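ATP-dependent DNA helicase (Mycobacterium smegmatis, PDB 5V9X) unwinds RNA:DNA hybrids as an ATP-driven 3'-to-5' helicase that tracks along single-stranded DNA. Local coordinates at residues A[106-112]-A[384-390]; A[294-298]-A[412-416]; A[352-356]-A[366-370]. One frame throughout, in Å; residues are numbered along the deposited sequence.

Contact 1 (A[106-112]-A[384-390]); sequences LKALAVD and SLELGID. With ANP (phosphoaminophosphonic acid-adenylate ester), chain C; nucleotides of chain B.
The backbone N of Asp390 donates to OD2 of Asp112 (N to OD2 2.8 Å, 156° at the hydrogen), whose OD1 makes a salt bridge with Lys372. The amide meets OD2 on its syn side, 32° out of the carboxylate plane. Asp112 can reach across because CG stands anti to its own N (chi1 -161°), which also lays OD2 against Ile389 CA. One turn back, Leu109 sets CD1 on the Gly388 backbone, 3.5 Å from CA. Ala108 CB touches both Ser384 O and Leu385 CD2, and Leu106 crosses Leu387 at about a right angle, their CD1 atoms 3.7 Å apart. The ends of the contact hold different ligands. At the first turn of the helix, Lys107 N gives an almost straight bond to OP1 of DG9 of chain B (2.7 Å); at the other end, Asp390 OD2 accepts a hydrogen bond from O3' of the ATP analogue (2.6 Å). A helix of the first RecA-like domain thus lies against a nucleotide-binding loop of the second, the closed interdomain cleft of a superfamily 2 helicase with ATP analogue and DNA bound.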
loop_
_atom_site.group_PDB
_atom_site.type_symbol
_atom_site.label_atom_id
_atom_site.label_comp_id
_atom_site.label_asym_id
_atom_site.label_seq_id
_atom_site.Cartn_x
_atom_site.Cartn_y
_atom_site.Cartn_z
ATOM N N LEU A 106 10.911 -1.228 0.904
ATOM C CA LEU A 106 11.222 -0.233 1.920
ATOM C C LEU A 106 12.730 -0.128 2.110
ATOM O O LEU A 106 13.436 -1.144 2.118
ATOM C CB LEU A 106 10.553 -0.582 3.254
ATOM C CG LEU A 106 9.027 -0.504 3.294
ATOM C CD1 LEU A 106 8.501 -1.069 4.598
ATOM C CD2 LEU A 106 8.569 0.932 3.114
ATOM N N LYS A 107 13.218 1.105 2.268
ATOM C CA LYS A 107 14.648 1.317 2.484
ATOM C C LYS A 107 15.099 0.740 3.820
ATOM O O LYS A 107 16.143 0.081 3.900
ATOM C CB LYS A 107 14.979 2.808 2.412
ATOM C CG LYS A 107 14.836 3.417 1.034
ATOM C CD LYS A 107 15.355 4.847 1.001
ATOM C CE LYS A 107 14.553 5.755 1.918
ATOM N NZ LYS A 107 14.980 7.177 1.796
ATOM N N ALA A 108 14.328 0.989 4.883
ATOM C CA ALA A 108 14.698 0.506 6.211
ATOM C C ALA A 108 14.915 -1.002 6.215
ATOM O O ALA A 108 15.891 -1.500 6.788
ATOM C CB ALA A 108 13.624 0.894 7.224
ATOM N N LEU A 109 14.012 -1.745 5.571
ATOM C CA LEU A 109 14.192 -3.189 5.453
ATOM C C LEU A 109 15.470 -3.527 4.693
ATOM O O LEU A 109 16.206 -4.443 5.081
ATOM C CB LEU A 109 12.979 -3.814 4.764
ATOM C CG LEU A 109 13.114 -5.287 4.379
ATOM C CD1 LEU A 109 13.499 -6.120 5.589
ATOM C CD2 LEU A 109 11.824 -5.805 3.759
ATOM N N ALA A 110 15.751 -2.795 3.609
ATOM C CA ALA A 110 16.956 -3.056 2.828
ATOM C C ALA A 110 18.207 -2.939 3.688
ATOM O O ALA A 110 19.110 -3.782 3.604
ATOM C CB ALA A 110 17.029 -2.096 1.641
ATOM N N VAL A 111 18.274 -1.906 4.529
ATOM C CA VAL A 111 19.422 -1.735 5.413
ATOM C C VAL A 111 19.420 -2.797 6.507
ATOM O O VAL A 111 20.477 -3.304 6.902
ATOM C CB VAL A 111 19.428 -0.309 5.993
ATOM C CG1 VAL A 111 20.430 -0.187 7.127
ATOM C CG2 VAL A 111 19.736 0.703 4.898
ATOM N N ASP A 112 18.238 -3.164 7.007
ATOM C CA ASP A 112 18.175 -4.180 8.051
ATOM C C ASP A 112 18.600 -5.548 7.530
ATOM O O ASP A 112 19.202 -6.331 8.274
ATOM C CB ASP A 112 16.767 -4.247 8.644
ATOM C CG ASP A 112 16.741 -4.925 9.998
ATOM O OD1 ASP A 112 17.482 -4.478 10.900
ATOM O OD2 ASP A 112 15.977 -5.899 10.166
ATOM N N SER A 384 7.029 3.163 6.835
ATOM C CA SER A 384 8.453 3.012 6.568
ATOM C C SER A 384 9.078 1.875 7.366
ATOM O O SER A 384 10.141 1.375 6.984
ATOM C CB SER A 384 9.174 4.324 6.878
ATOM O OG SER A 384 8.984 4.695 8.234
ATOM N N LEU A 385 8.450 1.465 8.470
ATOM C CA LEU A 385 8.910 0.332 9.264
ATOM C C LEU A 385 7.872 -0.785 9.307
ATOM O O LEU A 385 7.889 -1.605 10.232
ATOM C CB LEU A 385 9.259 0.775 10.686
ATOM C CG LEU A 385 10.295 1.883 10.862
ATOM C CD1 LEU A 385 10.601 2.084 12.338
ATOM C CD2 LEU A 385 11.557 1.562 10.090
ATOM N N GLU A 386 6.968 -0.834 8.325
ATOM C CA GLU A 386 5.871 -1.794 8.374
ATOM C C GLU A 386 6.345 -3.218 8.122
ATOM O O GLU A 386 5.764 -4.166 8.662
ATOM C CB GLU A 386 4.791 -1.407 7.359
ATOM C CG GLU A 386 3.702 -2.459 7.164
ATOM C CD GLU A 386 2.599 -2.012 6.221
ATOM O OE1 GLU A 386 2.262 -0.809 6.221
ATOM O OE2 GLU A 386 2.069 -2.866 5.479
ATOM N N LEU A 387 7.400 -3.394 7.335
ATOM C CA LEU A 387 7.729 -4.693 6.769
ATOM C C LEU A 387 9.139 -5.130 7.138
ATOM O O LEU A 387 10.058 -4.309 7.221
ATOM C CB LEU A 387 7.591 -4.660 5.244
ATOM C CG LEU A 387 6.213 -4.258 4.719
ATOM C CD1 LEU A 387 6.308 -3.804 3.273
ATOM C CD2 LEU A 387 5.243 -5.418 4.855
ATOM N N GLY A 388 9.291 -6.434 7.367
ATOM C CA GLY A 388 10.580 -7.091 7.291
ATOM C C GLY A 388 11.558 -6.913 8.431
ATOM O O GLY A 388 12.250 -7.874 8.782
ATOM N N ILE A 389 11.642 -5.709 9.007
ATOM C CA ILE A 389 12.687 -5.413 9.982
ATOM C C ILE A 389 12.638 -6.414 11.127
ATOM O O ILE A 389 11.564 -6.895 11.516
ATOM C CB ILE A 389 12.565 -3.973 10.510
ATOM C CG1 ILE A 389 11.212 -3.760 11.191
ATOM C CG2 ILE A 389 12.782 -2.972 9.387
ATOM C CD1 ILE A 389 11.124 -2.484 11.985
ATOM N N ASP A 390 13.811 -6.747 11.661
ATOM C CA ASP A 390 13.966 -7.763 12.700
ATOM C C ASP A 390 14.622 -7.109 13.915
ATOM O O ASP A 390 15.823 -7.255 14.154
ATOM C CB ASP A 390 14.776 -8.944 12.176
ATOM C CG ASP A 390 15.078 -9.960 13.252
ATOM O OD1 ASP A 390 14.126 -10.425 13.914
ATOM O OD2 ASP A 390 16.269 -10.291 13.435
HETATM P PG ANP C . 8.969 -11.151 8.284
HETATM O O1G ANP C . 8.392 -10.072 9.143
HETATM O O2G ANP C . 9.830 -10.509 7.131
HETATM O O3G ANP C . 7.801 -12.015 7.653
HETATM P PB ANP C . 10.681 -13.324 8.331
HETATM O O1B ANP C . 11.413 -12.709 7.104
HETATM O O2B ANP C . 9.659 -14.306 7.872
HETATM N N3B ANP C . 9.956 -12.126 9.244
HETATM P PA ANP C . 13.124 -13.393 9.513
HETATM O O1A ANP C . 13.069 -11.917 9.663
HETATM O O2A ANP C . 14.022 -13.864 8.370
HETATM O O3A ANP C . 11.711 -14.054 9.233
HETATM O "O5'" ANP C . 13.580 -14.053 10.876
HETATM C "C5'" ANP C . 12.965 -13.842 12.191
HETATM C "C4'" ANP C . 14.036 -13.912 13.251
HETATM O "O4'" ANP C . 14.351 -15.295 13.565
HETATM C "C3'" ANP C . 15.361 -13.299 12.819
HETATM O "O3'" ANP C . 16.077 -12.874 13.968
HETATM C "C2'" ANP C . 16.078 -14.489 12.181
HETATM O "O2'" ANP C . 17.461 -14.240 11.885
HETATM C "C1'" ANP C . 15.679 -15.599 13.158
HETATM N N9 ANP C . 15.676 -16.963 12.619
HETATM C C8 ANP C . 15.784 -17.368 11.314
HETATM N N7 ANP C . 15.726 -18.668 11.150
HETATM C C5 ANP C . 15.584 -19.155 12.440
HETATM C C6 ANP C . 15.467 -20.460 12.954
HETATM N N6 ANP C . 15.475 -21.558 12.195
HETATM N N1 ANP C . 15.339 -20.599 14.295
HETATM C C2 ANP C . 15.327 -19.501 15.057
HETATM N N3 ANP C . 15.432 -18.223 14.685
HETATM C C4 ANP C . 15.554 -18.116 13.356
ATOM P P DG B 9 10.600 4.194 1.639
ATOM O OP1 DG B 9 11.440 3.145 2.259
ATOM O OP2 DG B 9 10.460 5.517 2.289
ATOM O "O5'" DG B 9 11.098 4.430 0.146
ATOM C "C5'" DG B 9 11.026 3.368 -0.794
ATOM C "C4'" DG B 9 11.354 3.861 -2.189
ATOM O "O4'" DG B 9 10.263 4.679 -2.681
ATOM C "C3'" DG B 9 12.614 4.715 -2.289
ATOM O "O3'" DG B 9 13.334 4.374 -3.461
ATOM C "C2'" DG B 9 12.074 6.143 -2.349
ATOM C "C1'" DG B 9 10.738 5.953 -3.057
ATOM N N9 DG B 9 9.734 6.939 -2.670
ATOM C C8 DG B 9 9.245 7.165 -1.406
ATOM N N7 DG B 9 8.348 8.108 -1.358
ATOM C C5 DG B 9 8.229 8.534 -2.673
ATOM C C6 DG B 9 7.404 9.536 -3.230
ATOM O O6 DG B 9 6.591 10.270 -2.653
ATOM N N1 DG B 9 7.590 9.651 -4.605
ATOM C C2 DG B 9 8.464 8.890 -5.348
ATOM N N2 DG B 9 8.504 9.146 -6.665
ATOM N N3 DG B 9 9.245 7.945 -4.835
ATOM C C4 DG B 9 9.074 7.824 -3.495
#

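Contact 2 (A[294-298]-A[412-416]); sequences IVFAN and RVGRA. With ANP (phosphoaminophosphonic acid-adenylate ester), chain C; nucleotides of chain B.
Strand 294-296 packs against the 412-416 segment, which contains a type I turn from Val413 to Ala416, and the closest CA pairs, Phe296 with Arg412 and Ile294 with Arg415, stay 7.8 and 8.0 Å apart. Side chains fill that distance. Arg412 runs extended from CG to NE across the ring of Phe296, with CG centred over one face, 3.8 Å from the centroid and 10° off the ring normal, a CH-pi contact; CD lies over ring atom CG, and CB just outside the rim near CE2. Ile294 CG2 packs on the opposite face toward the rim, sandwiching the ring between an aliphatic branch of its own strand and the arginine chain. The guanidinium, turned 27° from the ring plane, continues past CB of Phe296 to Asn298. There NH1 gives OD1 a nearly linear bond (3.1 Å, 174° at the hydrogen), met almost along the C=O axis and within the guanidinium plane. Gln399 binds both partners, NH1 through its OE1 and OD1 through its NE2, closing a small polar network.

Arg415 behaves differently. Its CB rests on Ile294 CD1 (3.8 Å), but the chain bends at chi2 and chi3, carrying the guanidinium away from the strand to the nucleotide. NH1 and NH2 both donate to O1G of the gamma-phosphate, NH2 to O1G at 2.7 Å, with the oxygen at the edge of the group, in its plane. This is consistent with the arginine finger of superfamily 2 helicases. Around the contact, strand 394-400 pairs with 294-296 and touches Phe296 through Val397 and Gln399, while Val413 turns to strand 256-262, so this segment faces several strands of the second RecA-like sheet.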
loop_
_atom_site.group_PDB
_atom_site.type_symbol
_atom_site.label_atom_id
_atom_site.label_comp_id
_atom_site.label_asym_id
_atom_site.label_seq_id
_atom_site.Cartn_x
_atom_site.Cartn_y
_atom_site.Cartn_z
ATOM N N ILE A 294 7.020 0.083 18.900
ATOM C CA ILE A 294 6.807 0.828 17.667
ATOM C C ILE A 294 5.367 1.318 17.673
ATOM O O ILE A 294 4.429 0.513 17.730
ATOM C CB ILE A 294 7.095 -0.022 16.422
ATOM C CG1 ILE A 294 8.522 -0.569 16.458
ATOM C CG2 ILE A 294 6.876 0.799 15.161
ATOM C CD1 ILE A 294 8.842 -1.496 15.305
ATOM N N VAL A 295 5.194 2.635 17.632
ATOM C CA VAL A 295 3.882 3.256 17.500
ATOM C C VAL A 295 3.713 3.658 16.042
ATOM O O VAL A 295 4.477 4.481 15.526
ATOM C CB VAL A 295 3.737 4.467 18.435
ATOM C CG1 VAL A 295 2.324 5.031 18.365
ATOM C CG2 VAL A 295 4.093 4.084 19.864
ATOM N N PHE A 296 2.732 3.069 15.367
ATOM C CA PHE A 296 2.480 3.357 13.962
ATOM C C PHE A 296 1.409 4.431 13.833
ATOM O O PHE A 296 0.332 4.322 14.428
ATOM C CB PHE A 296 2.056 2.100 13.202
ATOM C CG PHE A 296 3.197 1.186 12.848
ATOM C CD1 PHE A 296 4.087 1.528 11.840
ATOM C CD2 PHE A 296 3.375 -0.019 13.511
ATOM C CE1 PHE A 296 5.142 0.688 11.505
ATOM C CE2 PHE A 296 4.425 -0.863 13.182
ATOM C CZ PHE A 296 5.311 -0.509 12.179
ATOM N N ALA A 297 1.713 5.467 13.054
ATOM C CA ALA A 297 0.769 6.520 12.716
ATOM C C ALA A 297 0.537 6.509 11.212
ATOM O O ALA A 297 1.462 6.253 10.435
ATOM C CB ALA A 297 1.281 7.890 13.165
ATOM N N ASN A 298 -0.697 6.790 10.802
ATOM C CA ASN A 298 -1.078 6.705 9.398
ATOM C C ASN A 298 -0.710 7.949 8.593
ATOM O O ASN A 298 -1.170 8.087 7.455
ATOM C CB ASN A 298 -2.581 6.430 9.277
ATOM C CG ASN A 298 -2.956 5.033 9.739
ATOM O OD1 ASN A 298 -2.099 4.160 9.870
ATOM N ND2 ASN A 298 -4.243 4.812 9.980
ATOM N N ARG A 412 2.475 -4.969 10.521
ATOM C CA ARG A 412 2.939 -4.008 11.515
ATOM C C ARG A 412 3.111 -4.666 12.880
ATOM O O ARG A 412 4.181 -4.586 13.491
ATOM C CB ARG A 412 1.967 -2.827 11.592
ATOM C CG ARG A 412 2.016 -1.922 10.371
ATOM C CD ARG A 412 1.110 -0.714 10.517
ATOM N NE ARG A 412 1.031 0.047 9.274
ATOM C CZ ARG A 412 0.341 1.173 9.126
ATOM N NH1 ARG A 412 -0.332 1.682 10.148
ATOM N NH2 ARG A 412 0.327 1.793 7.953
ATOM N N VAL A 413 2.059 -5.325 13.375
ATOM C CA VAL A 413 2.148 -6.000 14.668
ATOM C C VAL A 413 3.230 -7.072 14.643
ATOM O O VAL A 413 3.840 -7.376 15.676
ATOM C CB VAL A 413 0.774 -6.582 15.061
ATOM C CG1 VAL A 413 0.873 -7.415 16.334
ATOM C CG2 VAL A 413 -0.243 -5.460 15.240
ATOM N N GLY A 414 3.512 -7.635 13.466
ATOM C CA GLY A 414 4.555 -8.639 13.342
ATOM C C GLY A 414 5.936 -8.158 13.741
ATOM O O GLY A 414 6.800 -8.986 14.049
ATOM N N ARG A 415 6.169 -6.841 13.743
ATOM C CA ARG A 415 7.468 -6.319 14.161
ATOM C C ARG A 415 7.779 -6.686 15.606
ATOM O O ARG A 415 8.950 -6.849 15.966
ATOM C CB ARG A 415 7.522 -4.798 13.993
ATOM C CG ARG A 415 7.253 -4.274 12.585
ATOM C CD ARG A 415 7.972 -5.086 11.529
ATOM N NE ARG A 415 7.108 -6.117 10.968
ATOM C CZ ARG A 415 7.549 -7.215 10.367
ATOM N NH1 ARG A 415 8.850 -7.434 10.255
ATOM N NH2 ARG A 415 6.686 -8.098 9.884
ATOM N N ALA A 416 6.754 -6.815 16.442
ATOM C CA ALA A 416 6.949 -7.221 17.824
ATOM C C ALA A 416 7.109 -8.734 17.922
ATOM O O ALA A 416 6.542 -9.493 17.130
ATOM C CB ALA A 416 5.776 -6.758 18.691
HETATM P PG ANP C . 8.969 -11.151 8.284
HETATM O O1G ANP C . 8.392 -10.072 9.143
HETATM O O2G ANP C . 9.830 -10.509 7.131
HETATM O O3G ANP C . 7.801 -12.015 7.653
HETATM P PB ANP C . 10.681 -13.324 8.331
HETATM O O1B ANP C . 11.413 -12.709 7.104
HETATM O O2B ANP C . 9.659 -14.306 7.872
HETATM N N3B ANP C . 9.956 -12.126 9.244
HETATM P PA ANP C . 13.124 -13.393 9.513
HETATM O O1A ANP C . 13.069 -11.917 9.663
HETATM O O2A ANP C . 14.022 -13.864 8.370
HETATM O O3A ANP C . 11.711 -14.054 9.233
HETATM O "O5'" ANP C . 13.580 -14.053 10.876
HETATM C "C5'" ANP C . 12.965 -13.842 12.191
HETATM C "C4'" ANP C . 14.036 -13.912 13.251
HETATM O "O4'" ANP C . 14.351 -15.295 13.565
HETATM C "C3'" ANP C . 15.361 -13.299 12.819
HETATM O "O3'" ANP C . 16.077 -12.874 13.968
HETATM C "C2'" ANP C . 16.078 -14.489 12.181
HETATM O "O2'" ANP C . 17.461 -14.240 11.885
HETATM C "C1'" ANP C . 15.679 -15.599 13.158
HETATM N N9 ANP C . 15.676 -16.963 12.619
HETATM C C8 ANP C . 15.784 -17.368 11.314
HETATM N N7 ANP C . 15.726 -18.668 11.150
HETATM C C5 ANP C . 15.584 -19.155 12.440
HETATM C C6 ANP C . 15.467 -20.460 12.954
HETATM N N6 ANP C . 15.475 -21.558 12.195
HETATM N N1 ANP C . 15.339 -20.599 14.295
HETATM C C2 ANP C . 15.327 -19.501 15.057
HETATM N N3 ANP C . 15.432 -18.223 14.685
HETATM C C4 ANP C . 15.554 -18.116 13.356
ATOM P P DG B 6 -4.727 13.692 4.079
ATOM O OP1 DG B 6 -3.840 14.866 4.243
ATOM O OP2 DG B 6 -5.265 13.354 2.742
ATOM O "O5'" DG B 6 -3.971 12.408 4.624
ATOM C "C5'" DG B 6 -2.924 11.850 3.890
ATOM C "C4'" DG B 6 -2.399 10.630 4.603
ATOM O "O4'" DG B 6 -3.446 9.640 4.703
ATOM C "C3'" DG B 6 -1.220 9.955 3.916
ATOM O "O3'" DG B 6 -0.112 9.965 4.788
ATOM C "C2'" DG B 6 -1.711 8.528 3.618
ATOM C "C1'" DG B 6 -2.884 8.363 4.576
ATOM N N9 DG B 6 -3.932 7.451 4.102
ATOM C C8 DG B 6 -5.292 7.652 4.184
ATOM N N7 DG B 6 -5.996 6.675 3.687
ATOM C C5 DG B 6 -5.048 5.758 3.247
ATOM C C6 DG B 6 -5.220 4.500 2.619
ATOM O O6 DG B 6 -6.279 3.929 2.318
ATOM N N1 DG B 6 -3.997 3.893 2.336
ATOM C C2 DG B 6 -2.765 4.434 2.624
ATOM N N2 DG B 6 -1.697 3.701 2.278
ATOM N N3 DG B 6 -2.590 5.609 3.214
ATOM C C4 DG B 6 -3.770 6.218 3.497
#

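Contact 3 (A[352-356]-A[366-370]); sequences ARAHH and QVEDD. With nucleotides of chain B.
Val367 lies between two polar side chains of strand 352-355, Arg353 and His355, and each of its methyls meets one of them. CG2 sits over a face of the Arg353 guanidinium, 3.6 Å above the plane and offset toward the rim, as the two side chains slide past each other in opposite directions; the same methyl also reaches the carbonyl oxygen of Ala354. CG1 approaches His355 obliquely, nearest to CD2 at 4.0 Å.

While the methyl covers its face, the guanidinium uses its edge for charge. Bent at chi3, the Arg353 chain brings NH2 to OD2 of Asp370 in a salt bridge, 2.6 Å between the two atoms. The carboxylate plane is turned 55° from the guanidinium, and the hydrogen bond within the pair is weak. Gln366 CB lies at the edge of the same group, near NH1.

Strand and helix belong to a right-handed beta-alpha-beta unit of the second RecA-like domain, 352-355, 361-372 and 378-381, in which the strand is outermost in its parallel sheet. Their short axes pass 9.2 Å apart with directions 127° from parallel, and Val367 also touches Val379 of the next strand.

Two residues on from Arg353, the His355 ring projects toward the helix with CG anti to the backbone N. NE2 donates to OE2 of Glu368 over 3.0 Å, reaching the anti lone pair; the oxygen is tilted somewhat from the ring plane, and the carboxylate is turned 58° to the ring. ND1 bonds to Ser384 OG, so the imidazole is held through both nitrogens, and Glu368 OE2 also binds a glycerol, probably from the crystallisation liquor.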
loop_
_atom_site.group_PDB
_atom_site.type_symbol
_atom_site.label_atom_id
_atom_site.label_comp_id
_atom_site.label_asym_id
_atom_site.label_seq_id
_atom_site.Cartn_x
_atom_site.Cartn_y
_atom_site.Cartn_z
ATOM N N ALA A 352 10.818 8.956 22.826
ATOM C CA ALA A 352 10.385 8.551 21.499
ATOM C C ALA A 352 11.073 9.402 20.443
ATOM O O ALA A 352 11.507 10.528 20.703
ATOM C CB ALA A 352 8.859 8.664 21.350
ATOM N N ARG A 353 11.168 8.845 19.239
ATOM C CA ARG A 353 11.719 9.558 18.096
ATOM C C ARG A 353 10.976 9.128 16.839
ATOM O O ARG A 353 10.436 8.019 16.764
ATOM C CB ARG A 353 13.226 9.320 17.944
ATOM C CG ARG A 353 14.083 10.263 18.775
ATOM C CD ARG A 353 15.526 10.239 18.319
ATOM N NE ARG A 353 16.221 9.035 18.762
ATOM C CZ ARG A 353 17.323 8.561 18.191
ATOM N NH1 ARG A 353 17.847 9.182 17.142
ATOM N NH2 ARG A 353 17.895 7.460 18.660
ATOM N N ALA A 354 10.957 10.017 15.851
ATOM C CA ALA A 354 10.184 9.807 14.636
ATOM C C ALA A 354 10.993 9.064 13.578
ATOM O O ALA A 354 12.219 9.180 13.503
ATOM C CB ALA A 354 9.705 11.145 14.072
ATOM N N HIS A 355 10.283 8.294 12.755
ATOM C CA HIS A 355 10.861 7.658 11.576
ATOM C C HIS A 355 9.825 7.690 10.465
ATOM O O HIS A 355 8.752 7.096 10.603
ATOM C CB HIS A 355 11.292 6.214 11.860
ATOM C CG HIS A 355 12.188 5.636 10.809
ATOM N ND1 HIS A 355 11.710 5.099 9.633
ATOM C CD2 HIS A 355 13.536 5.515 10.754
ATOM C CE1 HIS A 355 12.723 4.672 8.901
ATOM N NE2 HIS A 355 13.843 4.912 9.559
ATOM N N HIS A 356 10.137 8.390 9.378
ATOM C CA HIS A 356 9.281 8.420 8.196
ATOM C C HIS A 356 10.088 9.001 7.039
ATOM O O HIS A 356 11.255 9.375 7.196
ATOM C CB HIS A 356 7.992 9.210 8.446
ATOM C CG HIS A 356 8.215 10.607 8.933
ATOM N ND1 HIS A 356 8.524 11.651 8.088
ATOM C CD2 HIS A 356 8.157 11.135 10.178
ATOM C CE1 HIS A 356 8.652 12.762 8.792
ATOM N NE2 HIS A 356 8.434 12.476 10.064
ATOM N N GLN A 366 20.198 6.714 12.749
ATOM C CA GLN A 366 20.380 6.630 14.194
ATOM C C GLN A 366 19.160 6.034 14.884
ATOM O O GLN A 366 19.297 5.363 15.914
ATOM C CB GLN A 366 20.692 8.012 14.771
ATOM C CG GLN A 366 21.980 8.634 14.250
ATOM C CD GLN A 366 23.223 7.854 14.649
ATOM O OE1 GLN A 366 23.189 7.022 15.559
ATOM N NE2 GLN A 366 24.332 8.125 13.968
ATOM N N VAL A 367 17.964 6.267 14.337
ATOM C CA VAL A 367 16.757 5.692 14.922
ATOM C C VAL A 367 16.743 4.179 14.740
ATOM O O VAL A 367 16.397 3.433 15.663
ATOM C CB VAL A 367 15.507 6.356 14.315
ATOM C CG1 VAL A 367 14.253 5.584 14.691
ATOM C CG2 VAL A 367 15.396 7.799 14.782
ATOM N N GLU A 368 17.128 3.702 13.554
ATOM C CA GLU A 368 17.184 2.262 13.318
ATOM C C GLU A 368 18.270 1.603 14.159
ATOM O O GLU A 368 18.077 0.496 14.674
ATOM C CB GLU A 368 17.420 1.982 11.834
ATOM C CG GLU A 368 16.329 2.498 10.915
ATOM C CD GLU A 368 16.756 2.523 9.460
ATOM O OE1 GLU A 368 17.615 1.701 9.073
ATOM O OE2 GLU A 368 16.239 3.373 8.706
ATOM N N ASP A 369 19.420 2.264 14.308
ATOM C CA ASP A 369 20.518 1.675 15.070
ATOM C C ASP A 369 20.176 1.603 16.554
ATOM O O ASP A 369 20.378 0.566 17.196
ATOM C CB ASP A 369 21.802 2.473 14.842
ATOM C CG ASP A 369 23.046 1.720 15.286
ATOM O OD1 ASP A 369 23.122 1.319 16.468
ATOM O OD2 ASP A 369 23.950 1.524 14.445
ATOM N N ASP A 370 19.657 2.698 17.117
ATOM C CA ASP A 370 19.283 2.696 18.527
ATOM C C ASP A 370 18.084 1.799 18.806
ATOM O O ASP A 370 17.920 1.340 19.942
ATOM C CB ASP A 370 19.000 4.122 19.000
ATOM C CG ASP A 370 20.251 4.973 19.057
ATOM O OD1 ASP A 370 21.359 4.397 19.046
ATOM O OD2 ASP A 370 20.128 6.215 19.114
ATOM P P DT B 8 6.668 7.513 4.128
ATOM O OP1 DT B 8 7.541 7.406 5.314
ATOM O OP2 DT B 8 6.591 8.793 3.391
ATOM O "O5'" DT B 8 7.064 6.366 3.086
ATOM C "C5'" DT B 8 6.921 4.996 3.449
ATOM C "C4'" DT B 8 6.925 4.109 2.217
ATOM O "O4'" DT B 8 5.697 4.274 1.489
ATOM C "C3'" DT B 8 8.022 4.419 1.210
ATOM O "O3'" DT B 8 9.131 3.572 1.449
ATOM C "C2'" DT B 8 7.372 4.129 -0.160
ATOM C "C1'" DT B 8 5.906 3.831 0.175
ATOM N N1 DT B 8 4.931 4.523 -0.717
ATOM C C2 DT B 8 4.141 3.773 -1.557
ATOM O O2 DT B 8 4.194 2.559 -1.613
ATOM N N3 DT B 8 3.279 4.501 -2.332
ATOM C C4 DT B 8 3.132 5.877 -2.353
ATOM O O4 DT B 8 2.327 6.439 -3.089
ATOM C C5 DT B 8 3.992 6.603 -1.448
ATOM C C7 DT B 8 3.922 8.098 -1.381
ATOM C C6 DT B 8 4.839 5.899 -0.684
#

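How the contacts relate
The three contacts cluster on one side of the chain's centre, their centres 12 to 13 Å apart. Contact 1 alone joins the two RecA-like domains; contacts 2 and 3 lie within the second and share its parallel sheet, through the interior strand 292-296 and the edge strand 352-355. Along the chain the order is 106-112, 294-298, 352-356, 366-370, 384-390, 412-416, so contact 3 falls within the spans of both others, while the segments of contacts 1 and 2 alternate. The 384-390 loop links them, probably bonding Arg415 through Ile389 O and His355 through Ser384 OG. Contacts 2 and 3 do not touch. Nucleotide and DNA sites are thus connected through this loop, consistent with coupling of ATP hydrolysis to movement.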